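Takeout-like protein 1 (Epiphyas postvittana, PDB 3E8T) binds ubiquinone-8 in an internal tunnel and probably serves as a carrier of hydrophobic ligands in insects. Local coordinates at residues 35-40 / 201-206; 42-47 / 194-199. All blocks are in the same frame, centred on the assembly; numbering follows the deposited sequence.

Interaction 1. Residues 35-40 / 201-206. With UQ8 (Ubiquinone-8), chain B.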
loop_
_atom_site.group_PDB
_atom_site.type_symbol
_atom_site.label_atom_id
_atom_site.label_comp_id
_atom_site.label_asym_id
_atom_site.label_seq_id
_atom_site.Cartn_x
_atom_site.Cartn_y
_atom_site.Cartn_z
ATOM N N GLY A 35 -19.583 -0.714 -3.541
ATOM C CA GLY A 35 -18.883 0.352 -2.833
ATOM C C GLY A 35 -17.394 0.103 -2.629
ATOM O O GLY A 35 -16.813 0.715 -1.740
ATOM N N VAL A 36 -16.801 -0.795 -3.417
ATOM C CA VAL A 36 -15.364 -1.116 -3.330
ATOM C C VAL A 36 -14.665 -0.422 -4.477
ATOM O O VAL A 36 -14.884 -0.751 -5.647
ATOM C CB VAL A 36 -15.102 -2.638 -3.332
ATOM C CG1 VAL A 36 -13.611 -2.905 -3.335
ATOM C CG2 VAL A 36 -15.784 -3.303 -2.140
ATOM N N GLU A 37 -13.795 0.504 -4.107
ATOM C CA GLU A 37 -13.099 1.336 -5.047
ATOM C C GLU A 37 -12.001 0.561 -5.789
ATOM O O GLU A 37 -11.545 -0.473 -5.321
ATOM C CB GLU A 37 -12.484 2.499 -4.265
ATOM C CG GLU A 37 -13.526 3.315 -3.475
ATOM C CD GLU A 37 -12.930 4.359 -2.522
ATOM O OE1 GLU A 37 -12.254 4.004 -1.523
ATOM O OE2 GLU A 37 -13.128 5.568 -2.775
ATOM N N VAL A 38 -11.603 1.028 -6.964
ATOM C CA VAL A 38 -10.495 0.434 -7.687
ATOM C C VAL A 38 -9.199 0.629 -6.883
ATOM O O VAL A 38 -8.913 1.707 -6.381
ATOM C CB VAL A 38 -10.325 1.073 -9.063
ATOM C CG1 VAL A 38 -9.131 0.492 -9.824
ATOM C CG2 VAL A 38 -11.622 1.009 -9.866
ATOM N N MET A 39 -8.424 -0.432 -6.726
ATOM C CA MET A 39 -7.163 -0.382 -5.970
ATOM C C MET A 39 -5.945 -0.637 -6.812
ATOM O O MET A 39 -4.837 -0.658 -6.294
ATOM C CB MET A 39 -7.221 -1.316 -4.762
ATOM C CG MET A 39 -8.155 -0.773 -3.683
ATOM S SD MET A 39 -8.720 -1.954 -2.490
ATOM C CE MET A 39 -10.116 -2.696 -3.379
ATOM N N ASP A 40 -6.119 -0.823 -8.120
ATOM C CA ASP A 40 -5.000 -0.831 -9.075
ATOM C C ASP A 40 -5.600 -0.378 -10.406
ATOM O O ASP A 40 -6.275 -1.155 -11.080
ATOM C CB ASP A 40 -4.272 -2.189 -9.182
ATOM C CG ASP A 40 -2.961 -2.079 -9.995
ATOM O OD1 ASP A 40 -2.702 -0.999 -10.597
ATOM O OD2 ASP A 40 -2.173 -3.061 -10.066
ATOM N N ILE A 201 -6.963 1.054 1.281
ATOM C CA ILE A 201 -7.118 -0.371 1.074
ATOM C C ILE A 201 -7.802 -1.032 2.271
ATOM O O ILE A 201 -8.727 -1.843 2.099
ATOM C CB ILE A 201 -5.769 -1.031 0.762
ATOM C CG1 ILE A 201 -5.199 -0.460 -0.547
ATOM C CG2 ILE A 201 -5.878 -2.545 0.676
ATOM C CD1 ILE A 201 -3.755 -0.660 -0.765
ATOM N N PHE A 202 -7.378 -0.710 3.484
ATOM C CA PHE A 202 -8.007 -1.288 4.655
ATOM C C PHE A 202 -9.486 -0.969 4.729
ATOM O O PHE A 202 -10.319 -1.823 5.038
ATOM C CB PHE A 202 -7.303 -0.780 5.927
ATOM C CG PHE A 202 -7.873 -1.315 7.195
ATOM C CD1 PHE A 202 -7.569 -2.587 7.625
ATOM C CD2 PHE A 202 -8.734 -0.543 7.942
ATOM C CE1 PHE A 202 -8.104 -3.054 8.811
ATOM C CE2 PHE A 202 -9.268 -1.024 9.109
ATOM C CZ PHE A 202 -8.933 -2.269 9.532
ATOM N N LYS A 203 -9.846 0.287 4.494
ATOM C CA LYS A 203 -11.243 0.662 4.557
ATOM C C LYS A 203 -12.066 -0.169 3.560
ATOM O O LYS A 203 -13.176 -0.598 3.861
ATOM C CB LYS A 203 -11.385 2.150 4.295
ATOM C CG LYS A 203 -12.776 2.687 4.363
ATOM C CD LYS A 203 -12.759 4.113 3.966
ATOM C CE LYS A 203 -12.632 4.240 2.469
ATOM N NZ LYS A 203 -11.804 5.415 2.089
ATOM N N ASN A 204 -11.542 -0.392 2.356
ATOM C CA ASN A 204 -12.243 -1.175 1.342
ATOM C C ASN A 204 -12.365 -2.646 1.689
ATOM O O ASN A 204 -13.446 -3.242 1.535
ATOM C CB ASN A 204 -11.591 -0.942 -0.009
ATOM C CG ASN A 204 -12.070 0.355 -0.647
ATOM O OD1 ASN A 204 -13.129 0.392 -1.270
ATOM N ND2 ASN A 204 -11.303 1.424 -0.501
ATOM N N ILE A 205 -11.294 -3.256 2.180
ATOM C CA ILE A 205 -11.396 -4.674 2.604
ATOM C C ILE A 205 -12.360 -4.825 3.788
ATOM O O ILE A 205 -13.178 -5.766 3.820
ATOM C CB ILE A 205 -10.046 -5.301 2.939
ATOM C CG1 ILE A 205 -9.029 -5.147 1.812
ATOM C CG2 ILE A 205 -10.222 -6.753 3.323
ATOM C CD1 ILE A 205 -7.551 -5.408 2.334
ATOM N N LYS A 206 -12.265 -3.924 4.751
ATOM C CA LYS A 206 -13.172 -3.934 5.890
ATOM C C LYS A 206 -14.626 -3.857 5.456
ATOM O O LYS A 206 -15.479 -4.622 5.923
ATOM C CB LYS A 206 -12.838 -2.799 6.834
ATOM C CG LYS A 206 -13.769 -2.648 7.982
ATOM C CD LYS A 206 -13.272 -1.560 8.941
ATOM C CE LYS A 206 -14.298 -1.115 9.947
ATOM N NZ LYS A 206 -14.824 -2.190 10.804
HETATM C C45 UQ8 B . 10.561 14.283 -3.549
HETATM C C44 UQ8 B . 11.603 13.629 -2.638
HETATM C C46 UQ8 B . 12.944 14.262 -2.900
HETATM C C43 UQ8 B . 11.686 12.124 -2.812
HETATM C C42 UQ8 B . 10.290 11.484 -2.849
HETATM C C41 UQ8 B . 9.665 11.556 -1.462
HETATM C C39 UQ8 B . 9.001 10.239 -1.120
HETATM C C40 UQ8 B . 7.524 10.166 -0.740
HETATM C C38 UQ8 B . 9.752 9.096 -1.079
HETATM C C37 UQ8 B . 9.254 7.835 -0.786
HETATM C C36 UQ8 B . 10.366 6.858 -1.168
HETATM C C34 UQ8 B . 9.938 5.404 -1.085
HETATM C C35 UQ8 B . 10.839 4.490 -1.611
HETATM C C33 UQ8 B . 8.687 5.047 -0.587
HETATM C C32 UQ8 B . 8.156 3.773 -0.410
HETATM C C31 UQ8 B . 6.610 3.886 -0.469
HETATM C C29 UQ8 B . 5.894 2.588 -0.125
HETATM C C30 UQ8 B . 6.365 1.729 1.092
HETATM C C28 UQ8 B . 4.821 2.164 -0.900
HETATM C C27 UQ8 B . 4.090 1.001 -0.693
HETATM C C26 UQ8 B . 2.632 1.157 -1.152
HETATM C C24 UQ8 B . 1.912 -0.196 -1.142
HETATM C C25 UQ8 B . 2.289 -1.291 -2.154
HETATM C C23 UQ8 B . 0.923 -0.430 -0.211
HETATM C C22 UQ8 B . 0.160 -1.591 -0.061
HETATM C C21 UQ8 B . -0.714 -1.515 1.190
HETATM C C19 UQ8 B . -1.319 -2.843 1.645
HETATM C C20 UQ8 B . -2.033 -2.731 2.991
HETATM C C18 UQ8 B . -2.182 -3.519 0.570
HETATM C C17 UQ8 B . -2.848 -4.795 1.104
HETATM C C16 UQ8 B . -3.312 -5.743 -0.014
HETATM C C14 UQ8 B . -4.276 -6.766 0.576
HETATM C C15 UQ8 B . -3.986 -7.345 1.974
HETATM C C13 UQ8 B . -5.424 -7.161 -0.108
HETATM C C12 UQ8 B . -6.336 -8.077 0.411
HETATM C C11 UQ8 B . -7.102 -8.866 -0.670
HETATM C C9 UQ8 B . -7.601 -10.219 -0.132
HETATM C C10 UQ8 B . -7.618 -10.271 1.405
HETATM C C8 UQ8 B . -8.985 -10.498 -0.711
HETATM C C7 UQ8 B . -10.099 -10.414 0.337
HETATM C C6 UQ8 B . -10.267 -11.714 1.160
HETATM C C1 UQ8 B . -10.437 -11.629 2.547
HETATM C C1M UQ8 B . -10.443 -10.366 3.138
HETATM C C2 UQ8 B . -10.590 -12.772 3.342
HETATM O O2 UQ8 B . -10.745 -12.695 4.564
HETATM C C3 UQ8 B . -10.584 -14.027 2.755
HETATM O O3 UQ8 B . -10.735 -15.139 3.531
HETATM C C3M UQ8 B . -12.121 -15.408 3.736
HETATM C C4 UQ8 B . -10.411 -14.146 1.382
HETATM O O4 UQ8 B . -10.407 -15.393 0.822
HETATM C C4M UQ8 B . -9.447 -16.238 1.472
HETATM C C5 UQ8 B . -10.251 -12.999 0.591
HETATM O O5 UQ8 B . -10.110 -13.136 -0.627
HETATM O O HOH W 1 -15.310 0.927 0.705
#

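Interaction 2. Residues 42-47 / 194-199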
loop_
_atom_site.group_PDB
_atom_site.type_symbol
_atom_site.label_atom_id
_atom_site.label_comp_id
_atom_site.label_asym_id
_atom_site.label_seq_id
_atom_site.Cartn_x
_atom_site.Cartn_y
_atom_site.Cartn_z
ATOM N N LEU A 42 -4.773 2.595 -7.820
ATOM C CA LEU A 42 -5.357 3.217 -6.638
ATOM C C LEU A 42 -5.134 4.707 -6.637
ATOM O O LEU A 42 -4.006 5.150 -6.762
ATOM C CB LEU A 42 -4.720 2.638 -5.376
ATOM C CG LEU A 42 -5.156 3.178 -4.023
ATOM C CD1 LEU A 42 -6.636 2.915 -3.729
ATOM C CD2 LEU A 42 -4.292 2.660 -2.888
ATOM N N ASP A 43 -6.231 5.465 -6.519
ATOM C CA ASP A 43 -6.135 6.897 -6.349
ATOM C C ASP A 43 -5.862 7.204 -4.881
ATOM O O ASP A 43 -6.554 6.743 -3.999
ATOM C CB ASP A 43 -7.436 7.560 -6.853
ATOM C CG ASP A 43 -7.451 7.748 -8.362
ATOM O OD1 ASP A 43 -6.656 8.563 -8.844
ATOM O OD2 ASP A 43 -8.250 7.087 -9.089
ATOM N N LEU A 44 -4.806 7.948 -4.635
ATOM C CA LEU A 44 -4.458 8.373 -3.289
ATOM C C LEU A 44 -5.061 9.734 -3.016
ATOM O O LEU A 44 -4.988 10.624 -3.867
ATOM C CB LEU A 44 -2.925 8.467 -3.143
ATOM C CG LEU A 44 -2.198 7.175 -3.505
ATOM C CD1 LEU A 44 -0.685 7.369 -3.503
ATOM C CD2 LEU A 44 -2.604 6.017 -2.560
ATOM N N ASP A 45 -5.595 9.945 -1.833
ATOM C CA ASP A 45 -6.031 11.270 -1.472
ATOM C C ASP A 45 -4.796 12.174 -1.390
ATOM O O ASP A 45 -3.704 11.730 -1.089
ATOM C CB ASP A 45 -6.792 11.250 -0.139
ATOM C CG ASP A 45 -8.147 10.577 -0.232
ATOM O OD1 ASP A 45 -8.577 10.224 -1.325
ATOM O OD2 ASP A 45 -8.737 10.396 0.854
ATOM N N ASP A 46 -4.982 13.452 -1.630
ATOM C CA ASP A 46 -3.910 14.423 -1.540
ATOM C C ASP A 46 -3.288 14.366 -0.179
ATOM O O ASP A 46 -4.002 14.235 0.831
ATOM C CB ASP A 46 -4.446 15.809 -1.947
ATOM C CG ASP A 46 -4.905 15.851 -3.487
ATOM O OD1 ASP A 46 -4.730 14.854 -4.230
ATOM O OD2 ASP A 46 -5.400 16.912 -3.969
ATOM N N PHE A 47 -1.960 14.398 -0.114
ATOM C CA PHE A 47 -1.313 14.345 1.183
ATOM C C PHE A 47 -0.032 15.148 1.185
ATOM O O PHE A 47 0.483 15.502 0.140
ATOM C CB PHE A 47 -1.105 12.924 1.723
ATOM C CG PHE A 47 -0.086 12.105 0.972
ATOM C CD1 PHE A 47 1.212 12.012 1.405
ATOM C CD2 PHE A 47 -0.406 11.414 -0.154
ATOM C CE1 PHE A 47 2.152 11.294 0.692
ATOM C CE2 PHE A 47 0.510 10.691 -0.837
ATOM C CZ PHE A 47 1.802 10.618 -0.422
ATOM N N MET A 194 3.133 4.880 2.274
ATOM C CA MET A 194 2.499 3.602 2.573
ATOM C C MET A 194 1.144 3.845 3.233
ATOM O O MET A 194 0.168 3.180 2.898
ATOM C CB MET A 194 3.384 2.761 3.507
ATOM C CG MET A 194 2.694 1.479 4.009
ATOM S SD MET A 194 3.814 0.442 4.970
ATOM C CE MET A 194 4.112 1.416 6.464
ATOM N N GLU A 195 1.083 4.765 4.194
ATOM C CA GLU A 195 -0.162 4.997 4.943
ATOM C C GLU A 195 -1.238 5.552 4.039
ATOM O O GLU A 195 -2.434 5.240 4.202
ATOM C CB GLU A 195 0.055 5.909 6.131
ATOM C CG GLU A 195 -1.218 6.308 6.884
ATOM C CD GLU A 195 -2.050 5.195 7.588
ATOM O OE1 GLU A 195 -1.865 3.951 7.416
ATOM O OE2 GLU A 195 -2.975 5.614 8.330
ATOM N N ALA A 196 -0.880 6.410 3.089
ATOM C CA ALA A 196 -1.878 7.006 2.166
ATOM C C ALA A 196 -2.571 5.860 1.420
ATOM O O ALA A 196 -3.771 5.902 1.114
ATOM C CB ALA A 196 -1.177 7.949 1.164
ATOM N N ALA A 197 -1.794 4.845 1.085
ATOM C CA ALA A 197 -2.376 3.700 0.388
ATOM C C ALA A 197 -3.107 2.766 1.337
ATOM O O ALA A 197 -4.226 2.335 1.069
ATOM C CB ALA A 197 -1.319 2.970 -0.364
ATOM N N ALA A 198 -2.435 2.409 2.432
ATOM C CA ALA A 198 -2.970 1.399 3.331
ATOM C C ALA A 198 -4.302 1.799 3.947
ATOM O O ALA A 198 -5.186 0.976 4.131
ATOM C CB ALA A 198 -1.950 1.083 4.438
ATOM N N LYS A 199 -4.467 3.071 4.283
ATOM C CA LYS A 199 -5.712 3.460 4.933
ATOM C C LYS A 199 -6.900 3.244 3.996
ATOM O O LYS A 199 -7.972 2.786 4.426
ATOM C CB LYS A 199 -5.646 4.908 5.425
ATOM C CG LYS A 199 -5.641 5.981 4.372
ATOM C CD LYS A 199 -5.168 7.276 5.044
ATOM C CE LYS A 199 -5.552 8.520 4.328
ATOM N NZ LYS A 199 -4.989 9.701 5.058
HETATM O O HOH W 2 -5.280 8.123 0.512
#

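Interaction 1. Residues 35-40 / 201-206
Asn204 leans from helix 182-211 with CG anti to its own carbonyl carbon (chi1 -81°), which turns the amide to the loop, and Glu37 answers with CG likewise anti to its carbonyl carbon and an extended chain that carries the carboxylate back to the helix. The two side chains cross at about a right angle. Asn204 ND2 donates to Glu37 OE1 at 2.9 Å in a nearly straight bond (174°); the oxygen lies in the amide plane and receives the N-H on its anti lone pair, the one away from OE2. The other end of the same amide takes the loop backbone: Glu37 N reaches Asn204 OD1 at 2.9 Å, well above the carbonyl plane rather than on a lone pair. A water joins in, donating both to Asn204 OD1 and to Gly35 O. Within the helix, Asn204 ND2 also bonds to Lys200 O. An alanine in place of Asn204 would probably leave Glu37 N and OE1 without their mates and let the loop shift against the helix.

Deeper in, Met39 slides past Asn204 in the opposite direction, with SD 3.9 Å from Asn204 CB and its chain bent at chi3, and rests loosely on Ile201. Phe27 of helix 13-28 packs on Val36, Met39 and Ile205. From helix 182-211, Ile201 CD1 reaches the isoprenoid tail of the ubiquinone at C18 (3.5 Å), and Ile205 CD1 touches C12.

On the outer side, a long salt bridge from Lys203 NZ to Glu37 OE1 (3.9 Å) is doubtful, since Lys203 takes two conformations; where the amine comes near, its charge would probably favour an ionised Glu37. The neutral amide, bonded at both its oxygen and its nitrogen, fixes the loop to the helix flank whose apolar residues line the ligand tunnel.

Interaction 2. Residues 42-47 / 194-199
In the elongated takeout fold, of the juvenile hormone binding protein family, a long helix is wrapped by a strongly curved antiparallel sheet; here the start of strand 42-51 packs against helix 182-211. The axes of strand 42-44 and helix 194-199 come within 8.6 Å at 121°. Small alanines let the larger side chains of 42-47 settle on the helix. Leu42 holds its CG anti to the backbone N (chi1 178°) and lays CD2 against Ala197 CB at 3.9 Å. Leu44 approaches with its own CD2, which lies 3.8 Å from Ala197 CA, so two leucine methyls meet at one alanine. Ala197 also touches Leu63 of strand 54-77, and its side chain is about 4 Å from the ubiquinone, nearest atom to nearest atom. Farther along, Phe47 swings its ring over Ala196, whose methyl sits above one face, toward the rim, in a CH-pi contact 4.1 Å from the ring centroid. The edge of that ring has Asp45 O in its plane. Polar atoms meet through water: one molecule links the chain at Asp45 to the helix, accepting from Asp45 N and donating to Ala196 O; the water oxygen lies 3.0 Å from Asp45 N and 2.8 Å from Ala196 O.

Overall arrangement
Both contacts hold neighbouring parts of the chain, the loop 35-40 and the strand start 42-47, to one helix, 182-211, and interaction 2 is nested within the loop closed by interaction 1. Their centres lie about 11 Å apart, and they touch where Ile201 CD1 meets Leu42 CD2 at 4.0 Å. Interaction 1 combines direct side-chain hydrogen bonds with the packing of Met39, while interaction 2 has no direct hydrogen bond and relies on apolar contacts and a water bridge. The ubiquinone runs past both: Ile201, Ile205 and Met194 belong to its pocket. The ligand-facing residues adjoin the packing face, with Ile201 and Ala197 at the junction serving both.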